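Local coordinates for 5-carboxymethyl-2-hydroxymuconate delta-isomerase (Bordetella bronchiseptica, PDB 4JJ9), which probably catalyses the isomerisation of 5-carboxymethyl-2-hydroxymuconate in the homoprotocatechuate catabolic pathway, working as a trimer, at residues Met23-Leu34 against Asp95-Arg104; Asn33-Val43 against Leu128-Val138. All blocks are in the same frame, centred on the assembly; numbering follows the deposited sequence.

How the interactions relate
Two levels of one alpha/beta fold are sampled here: interaction 1 pairs the two inner strands of the sheet itself, and interaction 2, at the helix ends beside it, joins the turn that leads into one covering helix to the end of the other. Their centres lie about 11 Å apart, and N33 and L34 belong to both, since the chain leaves strand 25-31 through them. Two probable hydrogen bonds tie them further, Y30 OH to D35 OD1 at 2.7 Å and G97 N to R137 O at 2.8 Å. Both contacts also touch the third subunit. A bound sulfate, probably from the crystallisation liquor, lies about 4 Å from the side chain of F98 in interaction 1.

Interaction 1: Met23-Leu34 against Asp95-Arg104; sequences MPHLVILYSGNL and DYGFAYLNLR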
loop_
_atom_site.group_PDB
_atom_site.type_symbol
_atom_site.label_atom_id
_atom_site.label_comp_id
_atom_site.label_asym_id
_atom_site.label_seq_id
_atom_site.Cartn_x
_atom_site.Cartn_y
_atom_site.Cartn_z
HETATM N N MSE A 23 -16.552 -0.185 3.318
HETATM C CA MSE A 23 -15.176 0.331 3.380
HETATM C C MSE A 23 -14.445 0.360 2.030
HETATM O O MSE A 23 -13.257 0.033 1.984
HETATM C CB MSE A 23 -14.350 -0.498 4.374
HETATM C CG MSE A 23 -14.815 -0.439 5.819
HETATM SE SE MSE A 23 -14.281 -2.041 6.804
HETATM C CE MSE A 23 -15.243 -3.370 5.720
ATOM N N PRO A 24 -15.133 0.752 0.937
ATOM C CA PRO A 24 -14.439 0.722 -0.352
ATOM C C PRO A 24 -13.402 1.836 -0.445
ATOM O O PRO A 24 -13.716 2.997 -0.190
ATOM C CB PRO A 24 -15.565 0.949 -1.361
ATOM C CG PRO A 24 -16.588 1.746 -0.619
ATOM C CD PRO A 24 -16.518 1.249 0.802
ATOM N N HIS A 25 -12.167 1.480 -0.787
ATOM C CA HIS A 25 -11.143 2.500 -0.966
ATOM C C HIS A 25 -10.324 2.306 -2.228
ATOM O O HIS A 25 -9.956 1.185 -2.589
ATOM C CB HIS A 25 -10.267 2.684 0.283
ATOM C CG HIS A 25 -9.327 1.557 0.560
ATOM N ND1 HIS A 25 -9.554 0.624 1.549
ATOM C CD2 HIS A 25 -8.128 1.240 0.015
ATOM C CE1 HIS A 25 -8.551 -0.236 1.581
ATOM N NE2 HIS A 25 -7.671 0.119 0.662
ATOM N N LEU A 26 -10.069 3.421 -2.894
ATOM C CA LEU A 26 -9.312 3.421 -4.128
ATOM C C LEU A 26 -8.029 4.188 -3.864
ATOM O O LEU A 26 -8.067 5.370 -3.531
ATOM C CB LEU A 26 -10.147 4.038 -5.259
ATOM C CG LEU A 26 -9.590 4.536 -6.599
ATOM C CD1 LEU A 26 -8.312 3.855 -7.071
ATOM C CD2 LEU A 26 -10.696 4.440 -7.670
ATOM N N VAL A 27 -6.903 3.486 -3.974
ATOM C CA VAL A 27 -5.589 4.084 -3.763
ATOM C C VAL A 27 -4.889 4.214 -5.102
ATOM O O VAL A 27 -4.879 3.277 -5.898
ATOM C CB VAL A 27 -4.737 3.250 -2.784
ATOM C CG1 VAL A 27 -3.340 3.876 -2.571
ATOM C CG2 VAL A 27 -5.461 3.111 -1.461
ATOM N N ILE A 28 -4.331 5.395 -5.345
ATOM C CA ILE A 28 -3.525 5.643 -6.530
ATOM C C ILE A 28 -2.064 5.812 -6.121
ATOM O O ILE A 28 -1.733 6.656 -5.285
ATOM C CB ILE A 28 -3.970 6.905 -7.300
ATOM C CG1 ILE A 28 -5.495 6.926 -7.506
ATOM C CG2 ILE A 28 -3.207 6.976 -8.628
ATOM C CD1 ILE A 28 -5.999 8.191 -8.229
ATOM N N LEU A 29 -1.203 4.981 -6.694
ATOM C CA LEU A 29 0.243 5.110 -6.520
ATOM C C LEU A 29 0.795 5.558 -7.866
ATOM O O LEU A 29 0.595 4.874 -8.869
ATOM C CB LEU A 29 0.863 3.771 -6.124
ATOM C CG LEU A 29 0.265 3.048 -4.920
ATOM C CD1 LEU A 29 1.090 1.794 -4.664
ATOM C CD2 LEU A 29 0.271 3.966 -3.696
ATOM N N TYR A 30 1.477 6.697 -7.888
ATOM C CA TYR A 30 1.943 7.260 -9.151
ATOM C C TYR A 30 3.307 7.925 -9.034
ATOM O O TYR A 30 3.734 8.305 -7.942
ATOM C CB TYR A 30 0.902 8.223 -9.741
ATOM C CG TYR A 30 0.657 9.485 -8.945
ATOM C CD1 TYR A 30 -0.184 9.477 -7.821
ATOM C CD2 TYR A 30 1.244 10.693 -9.331
ATOM C CE1 TYR A 30 -0.424 10.647 -7.098
ATOM C CE2 TYR A 30 1.007 11.865 -8.624
ATOM C CZ TYR A 30 0.177 11.830 -7.503
ATOM O OH TYR A 30 -0.037 12.984 -6.796
ATOM N N SER A 31 4.003 8.039 -10.162
ATOM C CA SER A 31 5.292 8.718 -10.184
ATOM C C SER A 31 5.114 10.231 -9.960
ATOM O O SER A 31 4.224 10.860 -10.539
ATOM C CB SER A 31 6.034 8.429 -11.500
ATOM O OG SER A 31 5.245 8.814 -12.614
ATOM N N GLY A 32 5.971 10.801 -9.113
ATOM C CA GLY A 32 5.794 12.175 -8.630
ATOM C C GLY A 32 5.819 13.221 -9.728
ATOM O O GLY A 32 5.252 14.306 -9.568
ATOM N N ASN A 33 6.474 12.901 -10.843
ATOM C CA ASN A 33 6.514 13.822 -11.986
ATOM C C ASN A 33 5.140 14.166 -12.573
ATOM O O ASN A 33 4.984 15.197 -13.229
ATOM C CB ASN A 33 7.481 13.338 -13.086
ATOM C CG ASN A 33 7.109 11.965 -13.665
ATOM O OD1 ASN A 33 6.250 11.246 -13.142
ATOM N ND2 ASN A 33 7.771 11.603 -14.761
ATOM N N LEU A 34 4.149 13.312 -12.342
ATOM C CA LEU A 34 2.799 13.581 -12.843
ATOM C C LEU A 34 2.157 14.813 -12.191
ATOM O O LEU A 34 1.263 15.424 -12.767
ATOM C CB LEU A 34 1.895 12.354 -12.687
ATOM C CG LEU A 34 2.337 11.084 -13.424
ATOM C CD1 LEU A 34 1.226 10.032 -13.358
ATOM C CD2 LEU A 34 2.704 11.366 -14.874
ATOM N N ASP A 95 11.006 10.880 -20.555
ATOM C CA ASP A 95 10.635 11.138 -19.168
ATOM C C ASP A 95 9.270 10.492 -18.928
ATOM O O ASP A 95 8.241 11.144 -19.059
ATOM C CB ASP A 95 10.560 12.650 -18.908
ATOM C CG ASP A 95 10.487 13.004 -17.418
ATOM O OD1 ASP A 95 10.470 12.091 -16.562
ATOM O OD2 ASP A 95 10.449 14.220 -17.100
ATOM N N TYR A 96 9.270 9.205 -18.598
ATOM C CA TYR A 96 8.025 8.457 -18.489
ATOM C C TYR A 96 7.337 8.710 -17.152
ATOM O O TYR A 96 7.975 9.128 -16.177
ATOM C CB TYR A 96 8.268 6.948 -18.567
ATOM C CG TYR A 96 9.148 6.448 -19.685
ATOM C CD1 TYR A 96 9.061 6.975 -20.977
ATOM C CD2 TYR A 96 10.033 5.399 -19.455
ATOM C CE1 TYR A 96 9.875 6.480 -22.001
ATOM C CE2 TYR A 96 10.841 4.899 -20.468
ATOM C CZ TYR A 96 10.757 5.445 -21.737
ATOM O OH TYR A 96 11.566 4.929 -22.730
ATOM N N GLY A 97 6.046 8.407 -17.118
ATOM C CA GLY A 97 5.277 8.387 -15.870
ATOM C C GLY A 97 4.520 7.084 -15.718
ATOM O O GLY A 97 4.449 6.280 -16.647
ATOM N N PHE A 98 3.956 6.859 -14.531
ATOM C CA PHE A 98 3.112 5.679 -14.311
ATOM C C PHE A 98 2.112 6.025 -13.225
ATOM O O PHE A 98 2.447 6.736 -12.282
ATOM C CB PHE A 98 3.936 4.433 -13.905
ATOM C CG PHE A 98 3.323 3.113 -14.359
ATOM C CD1 PHE A 98 2.181 2.602 -13.743
ATOM C CD2 PHE A 98 3.898 2.387 -15.411
ATOM C CE1 PHE A 98 1.604 1.405 -14.182
ATOM C CE2 PHE A 98 3.338 1.184 -15.851
ATOM C CZ PHE A 98 2.183 0.695 -15.237
ATOM N N ALA A 99 0.874 5.562 -13.389
ATOM C CA ALA A 99 -0.101 5.565 -12.292
ATOM C C ALA A 99 -0.731 4.179 -12.163
ATOM O O ALA A 99 -1.118 3.561 -13.163
ATOM C CB ALA A 99 -1.173 6.642 -12.490
ATOM N N TYR A 100 -0.769 3.682 -10.929
ATOM C CA TYR A 100 -1.386 2.400 -10.596
ATOM C C TYR A 100 -2.569 2.664 -9.678
ATOM O O TYR A 100 -2.399 3.215 -8.584
ATOM C CB TYR A 100 -0.376 1.471 -9.892
ATOM C CG TYR A 100 -1.011 0.196 -9.364
ATOM C CD1 TYR A 100 -1.546 -0.750 -10.241
ATOM C CD2 TYR A 100 -1.134 -0.034 -7.982
ATOM C CE1 TYR A 100 -2.152 -1.917 -9.771
ATOM C CE2 TYR A 100 -1.736 -1.208 -7.501
ATOM C CZ TYR A 100 -2.244 -2.133 -8.399
ATOM O OH TYR A 100 -2.845 -3.289 -7.943
ATOM N N LEU A 101 -3.765 2.280 -10.124
ATOM C CA LEU A 101 -5.001 2.509 -9.370
ATOM C C LEU A 101 -5.517 1.170 -8.857
ATOM O O LEU A 101 -5.602 0.198 -9.607
ATOM C CB LEU A 101 -6.070 3.161 -10.267
ATOM C CG LEU A 101 -5.890 4.595 -10.790
ATOM C CD1 LEU A 101 -4.726 4.663 -11.777
ATOM C CD2 LEU A 101 -7.180 5.019 -11.473
ATOM N N ASN A 102 -5.835 1.111 -7.566
ATOM C CA ASN A 102 -6.307 -0.125 -6.973
ATOM C C ASN A 102 -7.554 0.155 -6.157
ATOM O O ASN A 102 -7.517 0.956 -5.223
ATOM C CB ASN A 102 -5.203 -0.745 -6.098
ATOM C CG ASN A 102 -5.628 -2.055 -5.448
ATOM O OD1 ASN A 102 -6.389 -2.057 -4.478
ATOM N ND2 ASN A 102 -5.111 -3.168 -5.954
ATOM N N LEU A 103 -8.657 -0.486 -6.533
ATOM C CA LEU A 103 -9.884 -0.435 -5.740
ATOM C C LEU A 103 -9.973 -1.707 -4.917
ATOM O O LEU A 103 -9.887 -2.814 -5.465
ATOM C CB LEU A 103 -11.119 -0.325 -6.646
ATOM C CG LEU A 103 -12.466 -0.406 -5.905
ATOM C CD1 LEU A 103 -12.628 0.758 -4.935
ATOM C CD2 LEU A 103 -13.628 -0.450 -6.884
ATOM N N ARG A 104 -10.140 -1.547 -3.606
ATOM C CA ARG A 104 -10.389 -2.678 -2.722
ATOM C C ARG A 104 -11.873 -2.641 -2.384
ATOM O O ARG A 104 -12.350 -1.679 -1.785
ATOM C CB ARG A 104 -9.527 -2.589 -1.459
ATOM C CG ARG A 104 -9.596 -3.835 -0.578
ATOM C CD ARG A 104 -8.856 -3.617 0.714
ATOM N NE ARG A 104 -9.184 -4.638 1.707
ATOM C CZ ARG A 104 -8.292 -5.403 2.326
ATOM N NH1 ARG A 104 -6.998 -5.267 2.063
ATOM N NH2 ARG A 104 -8.697 -6.303 3.224
HETATM O O HOH W 1 -13.218 -2.663 0.851
#
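H25 and R104 form the first pair of an antiparallel strand pairing between the two inner strands of a four-stranded mixed sheet, built from beta-alpha-beta units as in the tautomerase superfamily. R104 N donates to H25 O at 2.9 Å, and the return bond from H25 N is weak; a water beyond them donates to M23 O and R104 O. The R104 side chain can be followed outward. Its CB sits over one face of the imidazole, 4.1 Å from the centroid of the H25 ring, a CH-pi contact. The chain then runs extended alongside the histidine, bringing CD to 3.5 Å from H25 CE1, with guanidinium and ring planes 23° apart. At the tip NH2 forms a salt bridge with E149 and NH1 another with D145 of the third subunit. H25 can meet this chain because its CG stands between the backbone N and the carbonyl carbon (chi1 71°).

At the far end side chains extend the pairing. S31 OG accepts from F98 N at 3.0 Å and bonds N33 OD1 at 2.7 Å, which holds the amide so that ND2 faces the incoming turn. ND2 reaches Y96 O at 2.9 Å, from 44° above the carbonyl plane, and D95 OD1 at 3.3 Å, from above the carboxylate.

Between these ends the side chains divide by face. V27, L29, Y100 and N102 join H25 and R104 on a face that makes contacts with both other subunits, where Y100 meets H25 of the second subunit. L26, I28, Y30, A99, L101 and L103 form the opposite, largely apolar face: I28 packs on L47 and L103 on M51, both of helix 40-51, while strands 69-80 and 138-146 flank the pair.

Interaction 2: Asn33-Val43 against Leu128-Val138; sequences NLDRDLDMGAV and LLAPLLQQRRV
D37 and R136 join two beta-alpha-beta units at one end of the sheet: the turn before helix 40-51 rests on the last turns of helix 111-135 and the bend after it. The ionic part is a side-on salt bridge. R136 NE meets D37 OD2 at 2.6 Å and NH2 meets OD1 at 3.1 Å, each on a syn lone pair, with carboxylate and guanidinium only 19° from coplanar. A bend at chi3 (-64°) turns the arginine head to this edge. Its third nitrogen, NH1, is held by D95 O, so the guanidinium is gripped at two parts of its perimeter, which should limit its rotation.

The N33 amide leans over the rim of one guanidinium face, the planes 43° apart, too tilted for a stack. Its ND2 and R136 NH1, both donors, form no bond with each other; OD1 is held by S31 OG and ND2 donates to Y96 O.

Apolar contacts fill the remainder. L34 touches with both methyls, CD1 on L132 CD2 and CD2 on R136 CD at 3.8 Å and on V138 CG2. Further along, both V43 branches close on one methyl, CG1 and CG2 each 3.9 Å from L129 CD2. L38 crosses L132 at about a right angle, and the fit is tightest there: L132 CD1 wedges 3.5 Å from both D37 CB and L38 CG.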
loop_
_atom_site.group_PDB
_atom_site.type_symbol
_atom_site.label_atom_id
_atom_site.label_comp_id
_atom_site.label_asym_id
_atom_site.label_seq_id
_atom_site.Cartn_x
_atom_site.Cartn_y
_atom_site.Cartn_z
ATOM N N ASN A 33 6.474 12.901 -10.843
ATOM C CA ASN A 33 6.514 13.822 -11.986
ATOM C C ASN A 33 5.140 14.166 -12.573
ATOM O O ASN A 33 4.984 15.197 -13.229
ATOM C CB ASN A 33 7.481 13.338 -13.086
ATOM C CG ASN A 33 7.109 11.965 -13.665
ATOM O OD1 ASN A 33 6.250 11.246 -13.142
ATOM N ND2 ASN A 33 7.771 11.603 -14.761
ATOM N N LEU A 34 4.149 13.312 -12.342
ATOM C CA LEU A 34 2.799 13.581 -12.843
ATOM C C LEU A 34 2.157 14.813 -12.191
ATOM O O LEU A 34 1.263 15.424 -12.767
ATOM C CB LEU A 34 1.895 12.354 -12.687
ATOM C CG LEU A 34 2.337 11.084 -13.424
ATOM C CD1 LEU A 34 1.226 10.032 -13.358
ATOM C CD2 LEU A 34 2.704 11.366 -14.874
ATOM N N ASP A 35 2.625 15.171 -10.997
ATOM C CA ASP A 35 2.117 16.348 -10.281
ATOM C C ASP A 35 2.406 17.641 -11.021
ATOM O O ASP A 35 1.752 18.646 -10.771
ATOM C CB ASP A 35 2.707 16.444 -8.877
ATOM C CG ASP A 35 2.016 15.542 -7.895
ATOM O OD1 ASP A 35 0.834 15.193 -8.106
ATOM O OD2 ASP A 35 2.664 15.194 -6.889
ATOM N N ARG A 36 3.388 17.599 -11.916
ATOM C CA ARG A 36 3.710 18.725 -12.787
ATOM C C ARG A 36 2.670 18.867 -13.896
ATOM O O ARG A 36 2.468 19.965 -14.425
ATOM C CB ARG A 36 5.110 18.542 -13.389
ATOM C CG ARG A 36 6.213 18.410 -12.334
ATOM C CD ARG A 36 7.562 18.019 -12.920
ATOM N NE ARG A 36 8.652 18.471 -12.052
ATOM C CZ ARG A 36 9.188 17.768 -11.055
ATOM N NH1 ARG A 36 8.760 16.538 -10.774
ATOM N NH2 ARG A 36 10.173 18.297 -10.340
ATOM N N ASP A 37 2.004 17.760 -14.229
ATOM C CA ASP A 37 1.116 17.683 -15.398
ATOM C C ASP A 37 -0.369 17.894 -15.109
ATOM O O ASP A 37 -1.117 18.319 -15.991
ATOM C CB ASP A 37 1.261 16.331 -16.108
ATOM C CG ASP A 37 2.682 16.021 -16.535
ATOM O OD1 ASP A 37 3.498 16.950 -16.703
ATOM O OD2 ASP A 37 2.972 14.818 -16.720
ATOM N N LEU A 38 -0.813 17.544 -13.904
ATOM C CA LEU A 38 -2.224 17.740 -13.533
ATOM C C LEU A 38 -2.459 17.815 -12.037
ATOM O O LEU A 38 -1.589 17.458 -11.239
ATOM C CB LEU A 38 -3.155 16.687 -14.160
ATOM C CG LEU A 38 -2.853 15.187 -14.170
ATOM C CD1 LEU A 38 -2.332 14.668 -12.845
ATOM C CD2 LEU A 38 -4.098 14.401 -14.618
ATOM N N ASP A 39 -3.652 18.282 -11.683
ATOM C CA ASP A 39 -4.103 18.341 -10.310
ATOM C C ASP A 39 -4.692 16.988 -9.963
ATOM O O ASP A 39 -5.774 16.627 -10.433
ATOM C CB ASP A 39 -5.155 19.445 -10.151
ATOM C CG ASP A 39 -5.772 19.484 -8.759
ATOM O OD1 ASP A 39 -5.233 18.872 -7.809
ATOM O OD2 ASP A 39 -6.805 20.162 -8.620
HETATM N N MSE A 40 -3.962 16.240 -9.139
HETATM C CA MSE A 40 -4.365 14.883 -8.790
HETATM C C MSE A 40 -5.562 14.880 -7.842
HETATM O O MSE A 40 -6.294 13.892 -7.764
HETATM C CB MSE A 40 -3.174 14.122 -8.204
HETATM C CG MSE A 40 -3.403 12.640 -7.942
HETATM SE SE MSE A 40 -3.939 11.545 -9.486
HETATM C CE MSE A 40 -2.967 12.438 -10.911
ATOM N N GLY A 41 -5.763 15.994 -7.141
ATOM C CA GLY A 41 -6.942 16.165 -6.286
ATOM C C GLY A 41 -8.221 16.112 -7.106
ATOM O O GLY A 41 -9.194 15.479 -6.713
ATOM N N ALA A 42 -8.212 16.780 -8.257
ATOM C CA ALA A 42 -9.366 16.775 -9.153
ATOM C C ALA A 42 -9.625 15.371 -9.701
ATOM O O ALA A 42 -10.779 14.979 -9.885
ATOM C CB ALA A 42 -9.162 17.762 -10.290
ATOM N N VAL A 43 -8.552 14.615 -9.943
ATOM C CA VAL A 43 -8.681 13.219 -10.378
ATOM C C VAL A 43 -9.361 12.383 -9.288
ATOM O O VAL A 43 -10.280 11.608 -9.573
ATOM C CB VAL A 43 -7.320 12.600 -10.795
ATOM C CG1 VAL A 43 -7.463 11.106 -11.077
ATOM C CG2 VAL A 43 -6.758 13.313 -12.031
ATOM N N LEU A 128 -10.342 11.173 -17.028
ATOM C CA LEU A 128 -9.687 12.118 -16.130
ATOM C C LEU A 128 -8.191 12.218 -16.373
ATOM O O LEU A 128 -7.598 13.275 -16.160
ATOM C CB LEU A 128 -9.939 11.742 -14.666
ATOM C CG LEU A 128 -11.365 11.954 -14.144
ATOM C CD1 LEU A 128 -11.599 11.055 -12.935
ATOM C CD2 LEU A 128 -11.632 13.430 -13.806
ATOM N N LEU A 129 -7.588 11.114 -16.806
ATOM C CA LEU A 129 -6.145 11.075 -17.020
ATOM C C LEU A 129 -5.721 11.278 -18.478
ATOM O O LEU A 129 -4.531 11.254 -18.780
ATOM C CB LEU A 129 -5.550 9.790 -16.434
ATOM C CG LEU A 129 -5.787 9.565 -14.934
ATOM C CD1 LEU A 129 -5.506 8.119 -14.555
ATOM C CD2 LEU A 129 -4.965 10.518 -14.073
ATOM N N ALA A 130 -6.687 11.505 -19.369
ATOM C CA ALA A 130 -6.411 11.704 -20.804
ATOM C C ALA A 130 -5.446 12.860 -21.155
ATOM O O ALA A 130 -4.568 12.684 -22.012
ATOM C CB ALA A 130 -7.716 11.829 -21.595
ATOM N N PRO A 131 -5.603 14.043 -20.515
ATOM C CA PRO A 131 -4.659 15.138 -20.782
ATOM C C PRO A 131 -3.197 14.774 -20.511
ATOM O O PRO A 131 -2.306 15.314 -21.162
ATOM C CB PRO A 131 -5.116 16.231 -19.811
ATOM C CG PRO A 131 -6.581 15.992 -19.679
ATOM C CD PRO A 131 -6.720 14.498 -19.661
ATOM N N LEU A 132 -2.968 13.870 -19.557
ATOM C CA LEU A 132 -1.638 13.353 -19.247
ATOM C C LEU A 132 -0.983 12.738 -20.485
ATOM O O LEU A 132 0.194 12.975 -20.774
ATOM C CB LEU A 132 -1.770 12.280 -18.165
ATOM C CG LEU A 132 -0.826 12.147 -16.979
ATOM C CD1 LEU A 132 -0.676 13.461 -16.253
ATOM C CD2 LEU A 132 -1.372 11.090 -16.034
ATOM N N LEU A 133 -1.761 11.943 -21.208
ATOM C CA LEU A 133 -1.254 11.174 -22.338
ATOM C C LEU A 133 -0.876 12.046 -23.530
ATOM O O LEU A 133 -0.082 11.634 -24.369
ATOM C CB LEU A 133 -2.272 10.107 -22.750
ATOM C CG LEU A 133 -2.621 9.063 -21.688
ATOM C CD1 LEU A 133 -3.522 8.010 -22.293
ATOM C CD2 LEU A 133 -1.359 8.416 -21.107
ATOM N N GLN A 134 -1.436 13.253 -23.594
ATOM C CA GLN A 134 -1.117 14.182 -24.677
ATOM C C GLN A 134 0.325 14.696 -24.607
ATOM O O GLN A 134 0.935 14.973 -25.641
ATOM C CB GLN A 134 -2.113 15.352 -24.700
ATOM C CG GLN A 134 -2.039 16.228 -25.958
ATOM C CD GLN A 134 -3.185 17.232 -26.068
ATOM O OE1 GLN A 134 -3.300 17.948 -27.068
ATOM N NE2 GLN A 134 -4.036 17.287 -25.046
ATOM N N GLN A 135 0.877 14.807 -23.400
ATOM C CA GLN A 135 2.190 15.435 -23.224
ATOM C C GLN A 135 3.237 14.593 -22.489
ATOM O O GLN A 135 4.297 15.104 -22.116
ATOM C CB GLN A 135 2.041 16.808 -22.552
ATOM C CG GLN A 135 1.238 17.805 -23.369
ATOM C CD GLN A 135 1.277 19.205 -22.788
ATOM O OE1 GLN A 135 0.851 19.438 -21.652
ATOM N NE2 GLN A 135 1.786 20.147 -23.569
ATOM N N ARG A 136 2.942 13.307 -22.289
ATOM C CA ARG A 136 3.877 12.385 -21.646
ATOM C C ARG A 136 3.519 10.936 -21.968
ATOM O O ARG A 136 2.349 10.608 -22.182
ATOM C CB ARG A 136 3.869 12.581 -20.125
ATOM C CG ARG A 136 5.032 11.912 -19.416
ATOM C CD ARG A 136 4.944 12.061 -17.893
ATOM N NE ARG A 136 5.048 13.446 -17.423
ATOM C CZ ARG A 136 6.190 14.108 -17.263
ATOM N NH1 ARG A 136 7.345 13.533 -17.567
ATOM N NH2 ARG A 136 6.175 15.360 -16.805
ATOM N N ARG A 137 4.544 10.089 -22.020
ATOM C CA ARG A 137 4.352 8.649 -22.049
ATOM C C ARG A 137 4.087 8.201 -20.624
ATOM O O ARG A 137 4.940 8.366 -19.741
ATOM C CB ARG A 137 5.595 7.939 -22.583
ATOM C CG ARG A 137 5.824 8.145 -24.068
ATOM C CD ARG A 137 4.849 7.327 -24.920
ATOM N NE ARG A 137 5.027 7.641 -26.339
ATOM C CZ ARG A 137 4.212 7.265 -27.320
ATOM N NH1 ARG A 137 3.134 6.518 -27.084
ATOM N NH2 ARG A 137 4.480 7.654 -28.564
ATOM N N VAL A 138 2.904 7.638 -20.410
ATOM C CA VAL A 138 2.487 7.227 -19.069
ATOM C C VAL A 138 1.884 5.830 -19.119
ATOM O O VAL A 138 1.022 5.562 -19.950
ATOM C CB VAL A 138 1.458 8.224 -18.468
ATOM C CG1 VAL A 138 1.158 7.878 -16.995
ATOM C CG2 VAL A 138 1.968 9.662 -18.569
#